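Local coordinates for 2-hydroxy-3-oxopropionate reductase (Polaromonas sp. JS666, PDB 4DLL), which probably catalyses the reversible, NAD(P)H-dependent reduction of 2-hydroxy-3-oxopropionate (tartronate semialdehyde) to D-glycerate, at residues A85-I90 with A113-S118; I90-L95 with L119-A124; T148-G153 with L162-G167. One frame throughout, in Å; residues are numbered along the deposited sequence.

Interaction 1. Residues A85-I90 with A113-S118; sequences ARDADI and AMKPGS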
ATOM      1  N   ALA A  85     -38.195  -8.868   5.167  1.00 41.06           N
ATOM      2  CA  ALA A  85     -37.759  -9.221   3.810  1.00 42.20           C
ATOM      3  C   ALA A  85     -38.882  -9.359   2.793  1.00 42.38           C
ATOM      4  O   ALA A  85     -38.725  -9.034   1.611  1.00 42.15           O
ATOM      5  CB  ALA A  85     -36.926 -10.526   3.855  1.00 41.96           C
ATOM      6  N   ARG A  86     -40.021  -9.833   3.265  1.00 42.62           N
ATOM      7  CA  ARG A  86     -41.047 -10.306   2.369  1.00 43.42           C
ATOM      8  C   ARG A  86     -41.455  -9.397   1.206  1.00 42.56           C
ATOM      9  O   ARG A  86     -41.625  -9.876   0.094  1.00 43.37           O
ATOM     10  CB  ARG A  86     -42.254 -10.823   3.164  1.00 43.85           C
ATOM     11  CG  ARG A  86     -43.014  -9.817   3.988  1.00 46.78           C
ATOM     12  CD  ARG A  86     -44.215 -10.500   4.688  1.00 50.08           C
ATOM     13  NE  ARG A  86     -44.859 -11.502   3.829  1.00 52.27           N
ATOM     14  CZ  ARG A  86     -45.710 -11.232   2.829  1.00 53.90           C
ATOM     15  NH1 ARG A  86     -46.052  -9.969   2.523  1.00 49.79           N
ATOM     16  NH2 ARG A  86     -46.213 -12.244   2.120  1.00 55.06           N
ATOM     17  N   ASP A  87     -41.594  -8.108   1.435  1.00 42.12           N
ATOM     18  CA  ASP A  87     -42.101  -7.223   0.357  1.00 42.69           C
ATOM     19  C   ASP A  87     -40.970  -6.471  -0.385  1.00 41.25           C
ATOM     20  O   ASP A  87     -41.213  -5.631  -1.273  1.00 40.77           O
ATOM     21  CB  ASP A  87     -43.182  -6.257   0.919  1.00 43.97           C
ATOM     22  CG  ASP A  87     -43.928  -5.464  -0.185  1.00 49.63           C
ATOM     23  OD1 ASP A  87     -44.349  -6.064  -1.235  1.00 50.36           O
ATOM     24  OD2 ASP A  87     -44.098  -4.219   0.015  1.00 55.19           O
ATOM     25  N   ALA A  88     -39.726  -6.832  -0.054  1.00 39.93           N
ATOM     26  CA  ALA A  88     -38.546  -6.158  -0.587  1.00 38.32           C
ATOM     27  C   ALA A  88     -38.328  -6.534  -2.025  1.00 36.86           C
ATOM     28  O   ALA A  88     -38.544  -7.686  -2.418  1.00 36.07           O
ATOM     29  CB  ALA A  88     -37.312  -6.503   0.207  1.00 37.87           C
ATOM     30  N   ASP A  89     -37.898  -5.542  -2.790  1.00 35.00           N
ATOM     31  CA  ASP A  89     -37.300  -5.738  -4.115  1.00 33.93           C
ATOM     32  C   ASP A  89     -35.857  -6.214  -3.988  1.00 32.20           C
ATOM     33  O   ASP A  89     -35.437  -7.070  -4.738  1.00 33.19           O
ATOM     34  CB  ASP A  89     -37.292  -4.400  -4.862  1.00 34.03           C
ATOM     35  CG  ASP A  89     -38.684  -3.850  -5.070  1.00 36.53           C
ATOM     36  OD1 ASP A  89     -39.558  -4.616  -5.489  1.00 40.48           O
ATOM     37  OD2 ASP A  89     -38.908  -2.658  -4.799  1.00 43.25           O
ATOM     38  N   ILE A  90     -35.102  -5.613  -3.064  1.00 31.25           N
ATOM     39  CA  ILE A  90     -33.702  -5.946  -2.821  1.00 29.69           C
ATOM     40  C   ILE A  90     -33.524  -6.160  -1.301  1.00 29.99           C
ATOM     41  O   ILE A  90     -33.903  -5.301  -0.495  1.00 31.05           O
ATOM     42  CB  ILE A  90     -32.785  -4.881  -3.362  1.00 28.73           C
ATOM     43  CG1 ILE A  90     -33.003  -4.709  -4.897  1.00 29.51           C
ATOM     44  CG2 ILE A  90     -31.336  -5.206  -2.998  1.00 30.06           C
ATOM     45  CD1 ILE A  90     -31.923  -3.860  -5.611  1.00 30.73           C
ATOM     46  N   ALA A 113     -39.699 -16.617   2.358  1.00 41.06           N
ATOM     47  CA  ALA A 113     -40.635 -15.502   2.288  1.00 39.73           C
ATOM     48  C   ALA A 113     -40.391 -14.428   1.203  1.00 39.33           C
ATOM     49  O   ALA A 113     -41.279 -13.643   0.918  1.00 38.66           O
ATOM     50  CB  ALA A 113     -40.766 -14.864   3.654  1.00 39.36           C
HETATM   51  N   MSE A 114     -39.221 -14.405   0.579  1.00 38.99           N
HETATM   52  CA  MSE A 114     -38.984 -13.390  -0.468  1.00 38.48           C
HETATM   53  C   MSE A 114     -39.833 -13.536  -1.755  1.00 39.05           C
HETATM   54  O   MSE A 114     -40.083 -14.638  -2.220  1.00 39.09           O
HETATM   55  CB  MSE A 114     -37.494 -13.265  -0.793  1.00 37.51           C
HETATM   56  CG  MSE A 114     -36.653 -12.567   0.313  1.00 34.90           C
HETATM   57 SE   MSE A 114     -34.652 -12.761  -0.000  1.00 45.76          SE
HETATM   58  CE  MSE A 114     -34.410 -11.727  -1.743  1.00 28.40           C
ATOM     59  N   LYS A 115     -40.256 -12.391  -2.294  1.00 40.41           N
ATOM     60  CA  LYS A 115     -40.888 -12.212  -3.617  1.00 42.09           C
ATOM     61  C   LYS A 115     -40.238 -13.006  -4.731  1.00 42.63           C
ATOM     62  O   LYS A 115     -39.053 -13.269  -4.686  1.00 43.11           O
ATOM     63  CB  LYS A 115     -40.754 -10.753  -4.059  1.00 42.05           C
ATOM     64  CG  LYS A 115     -41.891  -9.817  -3.705  1.00 45.30           C
ATOM     65  CD  LYS A 115     -41.945  -8.597  -4.679  1.00 46.64           C
ATOM     66  CE  LYS A 115     -41.103  -7.419  -4.184  1.00 48.35           C
ATOM     67  NZ  LYS A 115     -41.694  -6.034  -4.436  1.00 47.15           N
ATOM     68  N   PRO A 116     -41.008 -13.368  -5.766  1.00 43.76           N
ATOM     69  CA  PRO A 116     -40.305 -13.753  -6.978  1.00 44.09           C
ATOM     70  C   PRO A 116     -39.754 -12.462  -7.636  1.00 43.01           C
ATOM     71  O   PRO A 116     -40.292 -11.373  -7.423  1.00 43.10           O
ATOM     72  CB  PRO A 116     -41.408 -14.428  -7.834  1.00 44.56           C
ATOM     73  CG  PRO A 116     -42.652 -14.483  -6.968  1.00 44.78           C
ATOM     74  CD  PRO A 116     -42.473 -13.380  -5.962  1.00 44.58           C
ATOM     75  N   GLY A 117     -38.652 -12.581  -8.361  1.00 42.38           N
ATOM     76  CA  GLY A 117     -37.965 -11.409  -8.960  1.00 40.63           C
ATOM     77  C   GLY A 117     -37.063 -10.594  -8.017  1.00 38.72           C
ATOM     78  O   GLY A 117     -36.346  -9.712  -8.451  1.00 38.67           O
ATOM     79  N   SER A 118     -37.095 -10.877  -6.729  1.00 36.96           N
ATOM     80  CA  SER A 118     -36.375 -10.065  -5.789  1.00 36.46           C
ATOM     81  C   SER A 118     -34.884 -10.444  -5.856  1.00 36.16           C
ATOM     82  O   SER A 118     -34.527 -11.529  -6.333  1.00 36.71           O
ATOM     83  CB  SER A 118     -36.940 -10.278  -4.364  1.00 35.56           C
ATOM     84  OG  SER A 118     -36.778 -11.642  -3.959  1.00 33.60           O
TER
HETATM   85  O   HOH W   1     -38.696  -9.791  -0.907  1.00 35.00           O
HETATM   86  O   HOH W   2     -35.385  -7.403  -7.737  1.00 34.47           O
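The carboxylate of Asp89 is met over its face by Lys115: NZ stands 41° above the carboxylate plane and 2.8 Å from OD1, closing a salt bridge. The other oxygen, OD2, is taken by the backbone N-H groups of Arg32 and Lys33, so both oxygens have donors and the group is held against turning. A kink about CG-CD (chi3 -90°) swings the Lys115 amine to this place and carries CE across the turn to 3.1 Å from Ala88 O. On the way NZ also gives a weak bond to Asp87 O, at 3.2 Å. The carboxylate of Asp87 stays beyond salt-bridge range of Lys115 and pairs instead with Lys33 NZ.

Two waters fill in between the backbones. Water 1 lies 2.6 Å from Ala88 O and accepts a weak bond from Lys115 N, while water 2 donates to both Asp89 O and Gly117 O. Ser118 OG folds back to Lys115 O at 2.9 Å, tying the ends of the type II turn 115-118 together. Ala85 CB packs against CG of selenomethionine Met114 at 4.1 Å. The type I turn 85-88 follows helix 81-85 and leads into strand 90-93; opposite it, the loop after helix 110-113 leads into strand 119-122, and Met114 packs down on Val91 and Phe120 of those strands.

Interaction 2. Residues I90-L95 with L119-A124; sequences IVVSML and LFLDMA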
ATOM      1  N   ILE A  90     -35.102  -5.613  -3.064  1.00 31.25           N
ATOM      2  CA  ILE A  90     -33.702  -5.946  -2.821  1.00 29.69           C
ATOM      3  C   ILE A  90     -33.524  -6.160  -1.301  1.00 29.99           C
ATOM      4  O   ILE A  90     -33.903  -5.301  -0.495  1.00 31.05           O
ATOM      5  CB  ILE A  90     -32.785  -4.881  -3.362  1.00 28.73           C
ATOM      6  CG1 ILE A  90     -33.003  -4.709  -4.897  1.00 29.51           C
ATOM      7  CG2 ILE A  90     -31.336  -5.206  -2.998  1.00 30.06           C
ATOM      8  CD1 ILE A  90     -31.923  -3.860  -5.611  1.00 30.73           C
ATOM      9  N   VAL A  91     -33.032  -7.326  -0.914  1.00 29.36           N
ATOM     10  CA  VAL A  91     -32.688  -7.568   0.484  1.00 28.82           C
ATOM     11  C   VAL A  91     -31.169  -7.543   0.657  1.00 28.86           C
ATOM     12  O   VAL A  91     -30.460  -8.305   0.013  1.00 29.43           O
ATOM     13  CB  VAL A  91     -33.287  -8.896   0.969  1.00 29.87           C
ATOM     14  CG1 VAL A  91     -32.690  -9.311   2.365  1.00 28.58           C
ATOM     15  CG2 VAL A  91     -34.836  -8.792   1.016  1.00 24.63           C
ATOM     16  N   VAL A  92     -30.683  -6.650   1.511  1.00 29.35           N
ATOM     17  CA  VAL A  92     -29.260  -6.486   1.752  1.00 29.11           C
ATOM     18  C   VAL A  92     -28.883  -7.084   3.103  1.00 30.39           C
ATOM     19  O   VAL A  92     -29.312  -6.556   4.139  1.00 31.17           O
ATOM     20  CB  VAL A  92     -28.876  -5.003   1.723  1.00 28.85           C
ATOM     21  CG1 VAL A  92     -27.379  -4.831   1.839  1.00 26.49           C
ATOM     22  CG2 VAL A  92     -29.397  -4.349   0.428  1.00 26.88           C
ATOM     23  N   SER A  93     -28.111  -8.180   3.093  1.00 31.17           N
ATOM     24  CA  SER A  93     -27.454  -8.683   4.337  1.00 33.52           C
ATOM     25  C   SER A  93     -26.139  -7.976   4.777  1.00 33.72           C
ATOM     26  O   SER A  93     -25.162  -7.891   4.043  1.00 32.81           O
ATOM     27  CB  SER A  93     -27.255 -10.218   4.293  1.00 33.06           C
ATOM     28  OG  SER A  93     -26.166 -10.610   5.130  1.00 37.25           O
HETATM   29  N   MSE A  94     -26.114  -7.508   6.019  1.00 35.86           N
HETATM   30  CA  MSE A  94     -24.919  -6.943   6.609  1.00 38.53           C
HETATM   31  C   MSE A  94     -24.589  -7.736   7.878  1.00 40.77           C
HETATM   32  O   MSE A  94     -24.182  -7.213   8.938  1.00 42.33           O
HETATM   33  CB  MSE A  94     -25.142  -5.467   6.872  1.00 38.03           C
HETATM   34  CG  MSE A  94     -25.275  -4.692   5.555  1.00 41.33           C
HETATM   35 SE   MSE A  94     -25.652  -2.867   5.942  0.80 54.58          SE
HETATM   36  CE  MSE A  94     -25.556  -2.007   4.165  1.00 43.65           C
ATOM     37  N   LEU A  95     -24.784  -9.027   7.756  1.00 41.73           N
ATOM     38  CA  LEU A  95     -24.574  -9.920   8.848  1.00 42.40           C
ATOM     39  C   LEU A  95     -23.072 -10.267   8.989  1.00 43.59           C
ATOM     40  O   LEU A  95     -22.257  -9.867   8.170  1.00 44.41           O
ATOM     41  CB  LEU A  95     -25.436 -11.155   8.617  1.00 41.96           C
ATOM     42  CG  LEU A  95     -26.900 -10.823   8.487  1.00 40.38           C
ATOM     43  CD1 LEU A  95     -27.667 -12.004   7.965  1.00 39.92           C
ATOM     44  CD2 LEU A  95     -27.421 -10.414   9.838  1.00 43.00           C
ATOM     45  N   LEU A 119     -34.043  -9.595  -5.300  1.00 35.29           N
ATOM     46  CA  LEU A 119     -32.608  -9.810  -5.293  1.00 35.40           C
ATOM     47  C   LEU A 119     -32.085  -9.803  -3.859  1.00 33.93           C
ATOM     48  O   LEU A 119     -32.540  -9.007  -3.053  1.00 32.96           O
ATOM     49  CB  LEU A 119     -31.892  -8.675  -6.055  1.00 35.74           C
ATOM     50  CG  LEU A 119     -31.459  -8.972  -7.493  1.00 40.07           C
ATOM     51  CD1 LEU A 119     -32.690  -8.927  -8.450  1.00 43.85           C
ATOM     52  CD2 LEU A 119     -30.343  -8.058  -7.969  1.00 39.38           C
ATOM     53  N   PHE A 120     -31.102 -10.664  -3.593  1.00 32.14           N
ATOM     54  CA  PHE A 120     -30.426 -10.718  -2.334  1.00 31.56           C
ATOM     55  C   PHE A 120     -28.973 -10.306  -2.526  1.00 31.91           C
ATOM     56  O   PHE A 120     -28.284 -10.901  -3.300  1.00 32.66           O
ATOM     57  CB  PHE A 120     -30.522 -12.116  -1.756  1.00 31.19           C
ATOM     58  CG  PHE A 120     -29.818 -12.303  -0.435  1.00 30.23           C
ATOM     59  CD1 PHE A 120     -28.487 -12.714  -0.397  1.00 31.94           C
ATOM     60  CD2 PHE A 120     -30.504 -12.172   0.756  1.00 33.54           C
ATOM     61  CE1 PHE A 120     -27.798 -12.951   0.819  1.00 28.47           C
ATOM     62  CE2 PHE A 120     -29.851 -12.395   1.995  1.00 35.35           C
ATOM     63  CZ  PHE A 120     -28.481 -12.787   2.021  1.00 31.54           C
ATOM     64  N   LEU A 121     -28.552  -9.264  -1.813  1.00 32.09           N
ATOM     65  CA  LEU A 121     -27.207  -8.699  -1.880  1.00 33.57           C
ATOM     66  C   LEU A 121     -26.506  -9.097  -0.615  1.00 33.72           C
ATOM     67  O   LEU A 121     -26.899  -8.635   0.460  1.00 34.90           O
ATOM     68  CB  LEU A 121     -27.265  -7.162  -1.975  1.00 32.06           C
ATOM     69  CG  LEU A 121     -27.110  -6.543  -3.379  1.00 35.79           C
ATOM     70  CD1 LEU A 121     -27.952  -7.201  -4.424  1.00 38.59           C
ATOM     71  CD2 LEU A 121     -27.371  -5.055  -3.388  1.00 35.00           C
ATOM     72  N   ASP A 122     -25.490  -9.952  -0.726  1.00 35.02           N
ATOM     73  CA  ASP A 122     -24.676 -10.273   0.433  1.00 36.81           C
ATOM     74  C   ASP A 122     -23.411  -9.445   0.506  1.00 36.80           C
ATOM     75  O   ASP A 122     -22.526  -9.551  -0.339  1.00 35.12           O
ATOM     76  CB  ASP A 122     -24.377 -11.767   0.588  1.00 37.10           C
ATOM     77  CG  ASP A 122     -24.042 -12.117   2.051  1.00 43.58           C
ATOM     78  OD1 ASP A 122     -23.607 -11.182   2.803  1.00 46.64           O
ATOM     79  OD2 ASP A 122     -24.248 -13.293   2.473  1.00 48.93           O
HETATM   80  N   MSE A 123     -23.399  -8.582   1.518  1.00 39.39           N
HETATM   81  CA  MSE A 123     -22.279  -7.716   1.869  1.00 42.12           C
HETATM   82  C   MSE A 123     -21.494  -8.294   3.004  1.00 43.05           C
HETATM   83  O   MSE A 123     -20.359  -7.934   3.176  1.00 45.75           O
HETATM   84  CB  MSE A 123     -22.768  -6.359   2.326  1.00 41.41           C
HETATM   85  CG  MSE A 123     -23.514  -5.657   1.258  1.00 43.81           C
HETATM   86 SE   MSE A 123     -23.519  -3.744   1.632  1.00 51.40          SE
HETATM   87  CE  MSE A 123     -23.279  -3.188  -0.378  1.00 28.78           C
ATOM     88  N   ALA A 124     -22.082  -9.164   3.802  1.00 45.52           N
ATOM     89  CA  ALA A 124     -21.300  -9.886   4.843  1.00 47.31           C
ATOM     90  C   ALA A 124     -19.936 -10.446   4.291  1.00 48.19           C
ATOM     91  O   ALA A 124     -19.797 -10.717   3.094  1.00 48.85           O
ATOM     92  CB  ALA A 124     -22.135 -10.982   5.394  1.00 47.07           C
TER
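Ile90 and Leu119 start a parallel ladder that runs on through Val91-Phe120, Val92-Leu121 and Ser93-Asp122. Strands 90-93 and 119-122 lie 4.7 Å apart at closest approach, their directions 19° from parallel. They are neighbours in the Rossmann-type nucleotide-binding sheet, joined in a beta-alpha-beta crossover through helices 98-107 and 110-113. The bonds step from strand to strand: Val91 N to Leu119 O, Leu121 N to Val91 O at 2.8 Å, then Ser93 N to Leu121 O. At the last residue of its strand, Ser93 O accepts Met123 N, just past strand 119-122, at 3.2 Å and, weakly, Ala124 N.

On the face shared by Val91, Ser93 and Phe120, the Phe120 ring packs against both of the others. With CG anti to the backbone N (chi1 179°), the ring is carried toward strand 90-93 and meets it obliquely, bringing CZ to 3.6 Å from Ser93 CB and CD2 to 3.9 Å from Val91 CG1. Beyond it lie Leu105 of helix 98-107 and the ring of His145, its plane about 25° from that of Phe120. With an alanine in its place, Ser93 CB and Val91 CG1 would probably lose their cover and a gap would open toward Leu105 and His145.

The other face carries Ile90, Val92, Leu119 and Leu121; helix 170-183 packs on the two leucines. Ile90 CG2 meets Leu121 CD2 at 4.0 Å. At the far end the chains of two selenomethionines run abreast, with Met94 CE 3.7 Å from Met123 SE.

Interaction 3. Residues T148-G153 with L162-G167; sequences TPVSGG and LVIMAG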
ATOM      1  N   THR A 148     -21.644  -8.787  -2.841  1.00 28.59           N
ATOM      2  CA  THR A 148     -21.236  -7.420  -3.051  1.00 28.44           C
ATOM      3  C   THR A 148     -20.541  -6.805  -1.828  1.00 26.98           C
ATOM      4  O   THR A 148     -21.041  -5.822  -1.230  1.00 27.57           O
ATOM      5  CB  THR A 148     -22.428  -6.519  -3.568  1.00 29.15           C
ATOM      6  OG1 THR A 148     -23.358  -6.248  -2.526  1.00 31.37           O
ATOM      7  CG2 THR A 148     -23.172  -7.202  -4.720  1.00 29.88           C
ATOM      8  N   PRO A 149     -19.392  -7.391  -1.421  1.00 25.35           N
ATOM      9  CA  PRO A 149     -18.581  -6.742  -0.343  1.00 23.75           C
ATOM     10  C   PRO A 149     -17.993  -5.412  -0.710  1.00 23.53           C
ATOM     11  O   PRO A 149     -17.840  -5.089  -1.921  1.00 23.33           O
ATOM     12  CB  PRO A 149     -17.450  -7.730  -0.105  1.00 23.91           C
ATOM     13  CG  PRO A 149     -17.396  -8.518  -1.352  1.00 24.69           C
ATOM     14  CD  PRO A 149     -18.780  -8.637  -1.872  1.00 23.07           C
ATOM     15  N   VAL A 150     -17.666  -4.658   0.328  1.00 22.66           N
ATOM     16  CA  VAL A 150     -17.176  -3.281   0.222  1.00 25.68           C
ATOM     17  C   VAL A 150     -15.800  -3.089   0.844  1.00 26.24           C
ATOM     18  O   VAL A 150     -15.380  -3.856   1.731  1.00 27.30           O
ATOM     19  CB  VAL A 150     -18.187  -2.239   0.785  1.00 25.27           C
ATOM     20  CG1 VAL A 150     -19.623  -2.524   0.208  1.00 23.12           C
ATOM     21  CG2 VAL A 150     -18.192  -2.219   2.339  1.00 26.61           C
ATOM     22  N   SER A 151     -15.046  -2.142   0.313  1.00 26.61           N
ATOM     23  CA  SER A 151     -13.923  -1.586   1.063  1.00 26.82           C
ATOM     24  C   SER A 151     -14.125  -0.056   1.178  1.00 28.76           C
ATOM     25  O   SER A 151     -14.864   0.544   0.373  1.00 29.34           O
ATOM     26  CB  SER A 151     -12.594  -1.963   0.402  1.00 25.84           C
ATOM     27  OG  SER A 151     -11.467  -1.519   1.188  1.00 22.59           O
ATOM     28  N   GLY A 152     -13.524   0.567   2.190  1.00 30.25           N
ATOM     29  CA  GLY A 152     -13.629   2.007   2.350  1.00 32.67           C
ATOM     30  C   GLY A 152     -13.954   2.610   3.700  1.00 34.91           C
ATOM     31  O   GLY A 152     -13.815   3.847   3.859  1.00 35.91           O
ATOM     32  N   GLY A 153     -14.331   1.781   4.686  1.00 36.19           N
ATOM     33  CA  GLY A 153     -14.512   2.264   6.075  1.00 38.43           C
ATOM     34  C   GLY A 153     -15.610   3.312   6.316  1.00 40.50           C
ATOM     35  O   GLY A 153     -16.564   3.467   5.510  1.00 42.49           O
ATOM     36  N   LEU A 162     -17.672   4.414  -1.099  1.00 29.03           N
ATOM     37  CA  LEU A 162     -17.228   3.007  -0.914  1.00 29.19           C
ATOM     38  C   LEU A 162     -16.819   2.512  -2.280  1.00 28.96           C
ATOM     39  O   LEU A 162     -17.164   3.090  -3.300  1.00 27.25           O
ATOM     40  CB  LEU A 162     -18.311   2.090  -0.327  1.00 26.76           C
ATOM     41  CG  LEU A 162     -18.637   2.436   1.140  1.00 29.19           C
ATOM     42  CD1 LEU A 162     -19.792   1.581   1.666  1.00 31.54           C
ATOM     43  CD2 LEU A 162     -17.435   2.392   2.160  1.00 26.85           C
ATOM     44  N   VAL A 163     -16.020   1.461  -2.241  1.00 28.66           N
ATOM     45  CA  VAL A 163     -15.730   0.606  -3.380  1.00 28.56           C
ATOM     46  C   VAL A 163     -16.387  -0.779  -3.128  1.00 28.73           C
ATOM     47  O   VAL A 163     -16.292  -1.320  -2.017  1.00 29.60           O
ATOM     48  CB  VAL A 163     -14.192   0.660  -3.537  1.00 29.30           C
ATOM     49  CG1 VAL A 163     -13.510  -0.667  -3.551  1.00 24.30           C
ATOM     50  CG2 VAL A 163     -13.815   1.669  -4.606  1.00 29.06           C
ATOM     51  N   ILE A 164     -17.147  -1.260  -4.109  1.00 27.85           N
ATOM     52  CA  ILE A 164     -17.986  -2.455  -4.007  1.00 27.86           C
ATOM     53  C   ILE A 164     -17.587  -3.473  -5.073  1.00 27.88           C
ATOM     54  O   ILE A 164     -17.475  -3.166  -6.284  1.00 27.24           O
ATOM     55  CB  ILE A 164     -19.505  -2.122  -4.151  1.00 28.79           C
ATOM     56  CG1 ILE A 164     -19.955  -1.110  -3.121  1.00 29.45           C
ATOM     57  CG2 ILE A 164     -20.396  -3.365  -4.063  1.00 29.35           C
ATOM     58  CD1 ILE A 164     -21.019  -0.117  -3.697  1.00 31.65           C
HETATM   59  N   MSE A 165     -17.347  -4.688  -4.614  1.00 26.21           N
HETATM   60  CA  MSE A 165     -16.825  -5.725  -5.454  1.00 27.34           C
HETATM   61  C   MSE A 165     -17.872  -6.811  -5.554  1.00 25.87           C
HETATM   62  O   MSE A 165     -18.095  -7.571  -4.553  1.00 26.08           O
HETATM   63  CB  MSE A 165     -15.558  -6.346  -4.820  1.00 27.56           C
HETATM   64  CG  MSE A 165     -14.329  -5.436  -4.657  1.00 35.51           C
HETATM   65 SE   MSE A 165     -13.567  -5.943  -2.834  1.00 43.47          SE
HETATM   66  CE  MSE A 165     -14.769  -4.812  -1.918  1.00 35.47           C
ATOM     67  N   ALA A 166     -18.440  -6.931  -6.743  1.00 24.83           N
ATOM     68  CA  ALA A 166     -19.643  -7.749  -7.009  1.00 25.75           C
ATOM     69  C   ALA A 166     -19.409  -9.071  -7.737  1.00 25.70           C
ATOM     70  O   ALA A 166     -18.620  -9.142  -8.694  1.00 25.19           O
ATOM     71  CB  ALA A 166     -20.725  -6.880  -7.771  1.00 26.53           C
ATOM     72  N   GLY A 167     -20.063 -10.138  -7.268  1.00 27.76           N
ATOM     73  CA  GLY A 167     -20.009 -11.468  -7.944  1.00 27.36           C
ATOM     74  C   GLY A 167     -21.433 -11.779  -8.362  1.00 29.34           C
ATOM     75  O   GLY A 167     -22.340 -11.540  -7.566  1.00 28.79           O
TER
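Val150 and Ile164 extend together from the sheet across a non-hydrogen-bonded pair, their CG1 atoms 3.6 Å apart. In both, CG1 sits anti to the carbonyl carbon (chi1 -48° for Val150, -57° for Ile164), and this matched turn of the two branches lets them run alongside each other. Leu162 comes in at a slant to Val150: its CD1 is near Val150 CG2, while its other methyl, CD2, reaches to 3.6 Å from Gly153 O. A beta carbon on Gly152 would clash with this methyl. Further along, the other branch of Ile164, CG2, packs on Thr148 CB, and Thr148 CG2 meets Ala166 CB at 3.9 Å.

The two segments belong to neighbouring antiparallel strands connected through helix 153-159. Strand 162-167 turns against 144-151, and strand 184-190 follows its direction, so the last two strands of the sheet run opposite to the first six. The bonds are Met165 N to Pro149 O, nearly straight at 2.8 Å, and the reciprocal pair between Ser151 and Val163. Pro149 has no N-H to offer Met165 O, which its CD approaches at 3.0 Å instead.

On the opposite face selenomethionine Met165 curls back through a kink about CG-SE (chi3 -83°), so that CE lies 3.1 Å from Pro149 O and 3.4 Å from Val150 C. Helix 194-222 supplies Lys199 NZ as a donor to Val150 O. Ser151 OG, on the face it shares with Val163, bonds to Phe238 N of the second subunit, whose Ala233 packs on Val163 and Met165.

In the fold
All three contacts belong to the nucleotide-binding domain: interactions 2 and 3 lie in one mixed sheet, and interaction 1 in the loops leading into it. Interactions 1 and 2 alternate along the chain and share Ile90: the turns of 85-90 and 113-118 lead straight into the strands of 90-95 and 119-124, with centres 12 Å apart, Asp89 O probably bonded to Leu119 N. Interaction 3 comes later in sequence, its centre 12 Å from that of interaction 2 and 23 Å from that of interaction 1. Strand 119-122 neighbours strand 144-151, and Asp122 O to Thr148 N, probably a hydrogen bond, links the two. The series thus runs from the turns at the N-terminal ends of two central strands, through the parallel core, to the antiparallel pair facing helix 194-222 and the second subunit.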